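Local coordinates for probable chitinase A (Chromobacterium violaceum, PDB 4TX8), which is a family 18 glycoside hydrolase that probably binds chitin and cleaves it internally as an endochitinase, at residues A[175-188]-A[212-224]. Sequence-based numbering, arbitrary orientation.
Sequences KKVVLSLGGQNGSV and FDGIDLDLESGSG. With CA (calcium ion), chain D.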
loop_
_atom_site.group_PDB
_atom_site.type_symbol
_atom_site.label_atom_id
_atom_site.label_comp_id
_atom_site.label_asym_id
_atom_site.label_seq_id
_atom_site.Cartn_x
_atom_site.Cartn_y
_atom_site.Cartn_z
ATOM N N LYS A 175 -3.225 15.585 -0.327
ATOM C CA LYS A 175 -3.242 14.126 -0.345
ATOM C C LYS A 175 -3.960 13.588 -1.578
ATOM O O LYS A 175 -4.842 14.240 -2.134
ATOM C CB LYS A 175 -3.913 13.565 0.914
ATOM C CG LYS A 175 -3.053 13.586 2.168
ATOM C CD LYS A 175 -3.222 14.879 2.947
ATOM C CE LYS A 175 -2.545 14.806 4.309
ATOM N NZ LYS A 175 -1.066 14.641 4.200
ATOM N N LYS A 176 -3.573 12.391 -2.001
ATOM C CA LYS A 176 -4.317 11.668 -3.024
ATOM C C LYS A 176 -5.172 10.601 -2.355
ATOM O O LYS A 176 -4.749 9.980 -1.378
ATOM C CB LYS A 176 -3.375 11.034 -4.048
ATOM C CG LYS A 176 -2.573 12.037 -4.854
ATOM C CD LYS A 176 -3.486 12.914 -5.691
ATOM C CE LYS A 176 -2.705 13.999 -6.403
ATOM N NZ LYS A 176 -3.601 14.948 -7.121
ATOM N N VAL A 177 -6.381 10.404 -2.869
ATOM C CA VAL A 177 -7.265 9.361 -2.368
ATOM C C VAL A 177 -7.651 8.448 -3.521
ATOM O O VAL A 177 -8.371 8.856 -4.432
ATOM C CB VAL A 177 -8.532 9.942 -1.717
ATOM C CG1 VAL A 177 -9.379 8.824 -1.125
ATOM C CG2 VAL A 177 -8.165 10.964 -0.647
ATOM N N VAL A 178 -7.163 7.214 -3.492
ATOM C CA VAL A 178 -7.373 6.320 -4.621
ATOM C C VAL A 178 -8.113 5.052 -4.188
ATOM O O VAL A 178 -8.073 4.659 -3.023
ATOM C CB VAL A 178 -6.022 5.971 -5.312
ATOM C CG1 VAL A 178 -4.924 6.913 -4.834
ATOM C CG2 VAL A 178 -5.621 4.531 -5.075
ATOM N N LEU A 179 -8.811 4.437 -5.137
ATOM C CA LEU A 179 -9.600 3.243 -4.872
ATOM C C LEU A 179 -8.817 1.997 -5.254
ATOM O O LEU A 179 -8.370 1.871 -6.390
ATOM C CB LEU A 179 -10.918 3.300 -5.646
ATOM C CG LEU A 179 -11.847 2.100 -5.468
ATOM C CD1 LEU A 179 -12.212 1.935 -4.003
ATOM C CD2 LEU A 179 -13.096 2.252 -6.325
ATOM N N SER A 180 -8.647 1.073 -4.313
ATOM C CA SER A 180 -7.887 -0.137 -4.600
ATOM C C SER A 180 -8.767 -1.297 -5.048
ATOM O O SER A 180 -9.838 -1.545 -4.488
ATOM C CB SER A 180 -7.070 -0.571 -3.384
ATOM O OG SER A 180 -6.308 -1.728 -3.688
ATOM N N LEU A 181 -8.298 -2.001 -6.068
ATOM C CA LEU A 181 -8.918 -3.240 -6.504
ATOM C C LEU A 181 -8.200 -4.403 -5.836
ATOM O O LEU A 181 -7.015 -4.634 -6.093
ATOM C CB LEU A 181 -8.852 -3.376 -8.026
ATOM C CG LEU A 181 -9.928 -2.735 -8.907
ATOM C CD1 LEU A 181 -10.430 -1.417 -8.342
ATOM C CD2 LEU A 181 -9.373 -2.534 -10.307
ATOM N N GLY A 182 -8.908 -5.124 -4.975
ATOM C CA GLY A 182 -8.314 -6.242 -4.267
ATOM C C GLY A 182 -9.189 -6.734 -3.127
ATOM O O GLY A 182 -10.399 -6.515 -3.120
ATOM N N GLY A 183 -8.572 -7.413 -2.166
ATOM C CA GLY A 183 -9.267 -7.877 -0.980
ATOM C C GLY A 183 -10.193 -9.051 -1.230
ATOM O O GLY A 183 -10.102 -9.736 -2.245
ATOM N N GLN A 184 -11.105 -9.268 -0.293
ATOM C CA GLN A 184 -11.970 -10.438 -0.304
ATOM C C GLN A 184 -12.695 -10.617 -1.640
ATOM O O GLN A 184 -12.832 -11.734 -2.135
ATOM C CB GLN A 184 -12.971 -10.335 0.838
ATOM C CG GLN A 184 -13.792 -11.569 1.067
ATOM C CD GLN A 184 -14.708 -11.394 2.249
ATOM O OE1 GLN A 184 -14.251 -11.280 3.385
ATOM N NE2 GLN A 184 -16.009 -11.338 1.987
ATOM N N ASN A 185 -13.136 -9.511 -2.228
ATOM C CA ASN A 185 -13.724 -9.544 -3.560
ATOM C C ASN A 185 -12.775 -8.940 -4.589
ATOM O O ASN A 185 -13.163 -8.076 -5.374
ATOM C CB ASN A 185 -15.064 -8.806 -3.572
ATOM C CG ASN A 185 -16.107 -9.480 -2.697
ATOM O OD1 ASN A 185 -16.199 -10.706 -2.653
ATOM N ND2 ASN A 185 -16.893 -8.678 -1.990
ATOM N N GLY A 186 -11.527 -9.401 -4.578
ATOM C CA GLY A 186 -10.515 -8.885 -5.482
ATOM C C GLY A 186 -10.226 -9.801 -6.655
ATOM O O GLY A 186 -9.129 -9.777 -7.213
ATOM N N SER A 187 -11.210 -10.614 -7.028
ATOM C CA SER A 187 -11.068 -11.513 -8.168
ATOM C C SER A 187 -11.751 -10.932 -9.397
ATOM O O SER A 187 -12.942 -11.148 -9.615
ATOM C CB SER A 187 -11.647 -12.894 -7.849
ATOM O OG SER A 187 -10.992 -13.487 -6.737
ATOM N N VAL A 188 -10.992 -10.190 -10.196
ATOM C CA VAL A 188 -11.527 -9.556 -11.395
ATOM C C VAL A 188 -11.426 -10.472 -12.612
ATOM O O VAL A 188 -10.394 -11.099 -12.841
ATOM C CB VAL A 188 -10.795 -8.236 -11.695
ATOM C CG1 VAL A 188 -11.438 -7.522 -12.872
ATOM C CG2 VAL A 188 -10.794 -7.346 -10.464
ATOM N N PHE A 212 -12.536 10.005 -6.378
ATOM C CA PHE A 212 -11.243 9.342 -6.244
ATOM C C PHE A 212 -10.277 9.854 -7.309
ATOM O O PHE A 212 -10.690 10.149 -8.427
ATOM C CB PHE A 212 -11.389 7.826 -6.375
ATOM C CG PHE A 212 -12.145 7.184 -5.249
ATOM C CD1 PHE A 212 -11.628 7.181 -3.964
ATOM C CD2 PHE A 212 -13.355 6.551 -5.484
ATOM C CE1 PHE A 212 -12.316 6.577 -2.930
ATOM C CE2 PHE A 212 -14.047 5.943 -4.453
ATOM C CZ PHE A 212 -13.526 5.958 -3.173
ATOM N N ASP A 213 -8.995 9.945 -6.973
ATOM C CA ASP A 213 -7.999 10.447 -7.920
ATOM C C ASP A 213 -7.617 9.398 -8.958
ATOM O O ASP A 213 -7.069 9.726 -10.009
ATOM C CB ASP A 213 -6.742 10.918 -7.185
ATOM C CG ASP A 213 -6.984 12.157 -6.356
ATOM O OD1 ASP A 213 -7.110 13.248 -6.952
ATOM O OD2 ASP A 213 -7.043 12.042 -5.112
ATOM N N GLY A 214 -7.899 8.137 -8.657
ATOM C CA GLY A 214 -7.525 7.053 -9.542
ATOM C C GLY A 214 -7.627 5.714 -8.846
ATOM O O GLY A 214 -8.365 5.576 -7.872
ATOM N N ILE A 215 -6.886 4.725 -9.338
ATOM C CA ILE A 215 -7.003 3.374 -8.805
ATOM C C ILE A 215 -5.664 2.747 -8.433
ATOM O O ILE A 215 -4.605 3.152 -8.917
ATOM C CB ILE A 215 -7.709 2.430 -9.803
ATOM C CG1 ILE A 215 -6.833 2.200 -11.035
ATOM C CG2 ILE A 215 -9.086 2.973 -10.189
ATOM C CD1 ILE A 215 -7.434 1.238 -12.043
ATOM N N ASP A 216 -5.742 1.749 -7.559
ATOM C CA ASP A 216 -4.599 0.942 -7.162
ATOM C C ASP A 216 -4.884 -0.512 -7.506
ATOM O O ASP A 216 -5.969 -1.016 -7.222
ATOM C CB ASP A 216 -4.321 1.094 -5.662
ATOM C CG ASP A 216 -3.232 0.155 -5.170
ATOM O OD1 ASP A 216 -2.055 0.373 -5.521
ATOM O OD2 ASP A 216 -3.553 -0.797 -4.425
ATOM N N LEU A 217 -3.920 -1.188 -8.120
ATOM C CA LEU A 217 -4.104 -2.593 -8.460
ATOM C C LEU A 217 -3.462 -3.507 -7.415
ATOM O O LEU A 217 -2.240 -3.627 -7.334
ATOM C CB LEU A 217 -3.534 -2.888 -9.846
ATOM C CG LEU A 217 -4.036 -1.984 -10.973
ATOM C CD1 LEU A 217 -3.385 -2.373 -12.290
ATOM C CD2 LEU A 217 -5.558 -2.034 -11.080
ATOM N N ASP A 218 -4.305 -4.145 -6.615
ATOM C CA ASP A 218 -3.858 -5.083 -5.593
ATOM C C ASP A 218 -4.653 -6.370 -5.764
ATOM O O ASP A 218 -5.141 -6.946 -4.795
ATOM C CB ASP A 218 -4.060 -4.484 -4.197
ATOM C CG ASP A 218 -3.432 -5.321 -3.096
ATOM O OD1 ASP A 218 -2.540 -6.138 -3.394
ATOM O OD2 ASP A 218 -3.832 -5.156 -1.927
ATOM N N LEU A 219 -4.790 -6.814 -7.009
ATOM C CA LEU A 219 -5.795 -7.816 -7.350
ATOM C C LEU A 219 -5.241 -9.130 -7.892
ATOM O O LEU A 219 -6.008 -9.999 -8.308
ATOM C CB LEU A 219 -6.769 -7.225 -8.379
ATOM C CG LEU A 219 -6.186 -6.416 -9.550
ATOM C CD1 LEU A 219 -5.341 -7.262 -10.497
ATOM C CD2 LEU A 219 -7.297 -5.725 -10.320
ATOM N N GLU A 220 -3.922 -9.278 -7.896
ATOM C CA GLU A 220 -3.301 -10.348 -8.669
ATOM C C GLU A 220 -3.568 -11.746 -8.115
ATOM O O GLU A 220 -3.563 -12.723 -8.861
ATOM C CB GLU A 220 -1.790 -10.120 -8.776
ATOM C CG GLU A 220 -1.007 -10.376 -7.497
ATOM C CD GLU A 220 -0.855 -9.138 -6.635
ATOM O OE1 GLU A 220 -1.657 -8.190 -6.792
ATOM O OE2 GLU A 220 0.079 -9.115 -5.806
ATOM N N SER A 221 -3.813 -11.848 -6.818
ATOM C CA SER A 221 -3.867 -13.159 -6.189
ATOM C C SER A 221 -5.146 -13.916 -6.516
ATOM O O SER A 221 -5.144 -15.144 -6.563
ATOM C CB SER A 221 -3.716 -13.022 -4.680
ATOM O OG SER A 221 -3.855 -14.266 -4.016
ATOM N N GLY A 222 -6.233 -13.187 -6.742
ATOM C CA GLY A 222 -7.493 -13.821 -7.086
ATOM C C GLY A 222 -7.900 -13.674 -8.542
ATOM O O GLY A 222 -8.919 -14.221 -8.958
ATOM N N SER A 223 -7.110 -12.948 -9.327
ATOM C CA SER A 223 -7.501 -12.648 -10.703
ATOM C C SER A 223 -6.791 -13.511 -11.745
ATOM O O SER A 223 -6.906 -13.257 -12.942
ATOM C CB SER A 223 -7.254 -11.171 -11.007
ATOM O OG SER A 223 -8.017 -10.344 -10.147
ATOM N N GLY A 224 -6.066 -14.528 -11.292
ATOM C CA GLY A 224 -5.425 -15.466 -12.196
ATOM C C GLY A 224 -4.415 -14.802 -13.112
ATOM O O GLY A 224 -4.381 -15.062 -14.317
HETATM CA CA CA D . -0.842 -7.402 -4.458
HETATM O O HOH W 1 -6.855 15.527 -6.087
HETATM O O HOH W 2 -5.113 13.233 -9.421
HETATM O O HOH W 3 -6.688 -10.824 -5.749
HETATM O O HOH W 4 -1.694 -9.253 -2.931
#
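Leu179 and Leu181 of strand 176-182 pair in parallel with Ile215 and Leu217 of strand 214-218. Leu179 N bonds to Gly214 O and Leu179 O takes Asp216 N; two residues on, Leu181 N bonds to Asp216 O at 2.8 Å, and Leu181 O accepts Asp218 N. At the start of the pairing Asp213 holds Val177 twice. Asp213 N donates to Val177 O at 2.8 Å. In return Val177 N gives a nearly straight bond (172°) to the anti lone pair of Asp213 OD2. Gln171 also bonds to OD2; Asp213 OD1 makes a long salt bridge to Lys176 NZ, and two waters bridge the same pair, one of them binding the amine weakly.

Ser180 and Asp216 point to the same face of the sheet. With OG anti to the backbone N (chi1 -178°), Ser180 OG donates a hydrogen bond to Asp216 OD2, on its anti lone pair, at 3.0 Å. Tyr112 bonds to that same oxygen and Ser253 to OD1, so both carboxylate oxygens are tied.

Apolar groups gather on the Leu179 and Leu181 side. Leu179 CB sits over the centre of the Phe212 ring, 4.0 Å from its centroid in a CH-pi contact. Leu181 and Leu219 run side by side, Leu181 CB to Leu219 CD2 3.6 Å, and Val188 CG2 reaches that same CD2. Ile206 and Phe199 of helix 193-210 cover this layer.

Past the strands, Ser223 OG accepts Val188 N (3.0 Å) and donates to Leu219 O, linking the two loops; a water also joins Gly186 O to Gly222 N. Asp218 OD1 binds calcium at 2.4 Å beside both oxygens of Glu220, a water and Ala255 O; Gln292 NE2 also hydrogen-bonds to Asp218 OD1.

Strand 176-182, helix 193-210 and strand 214-218 form a beta-alpha-beta unit of the TIM barrel, uniting the SxGG (Ser180 to Gly183) and DGxDxDxE (Asp213 to Glu220) signatures of family 18 chitinases.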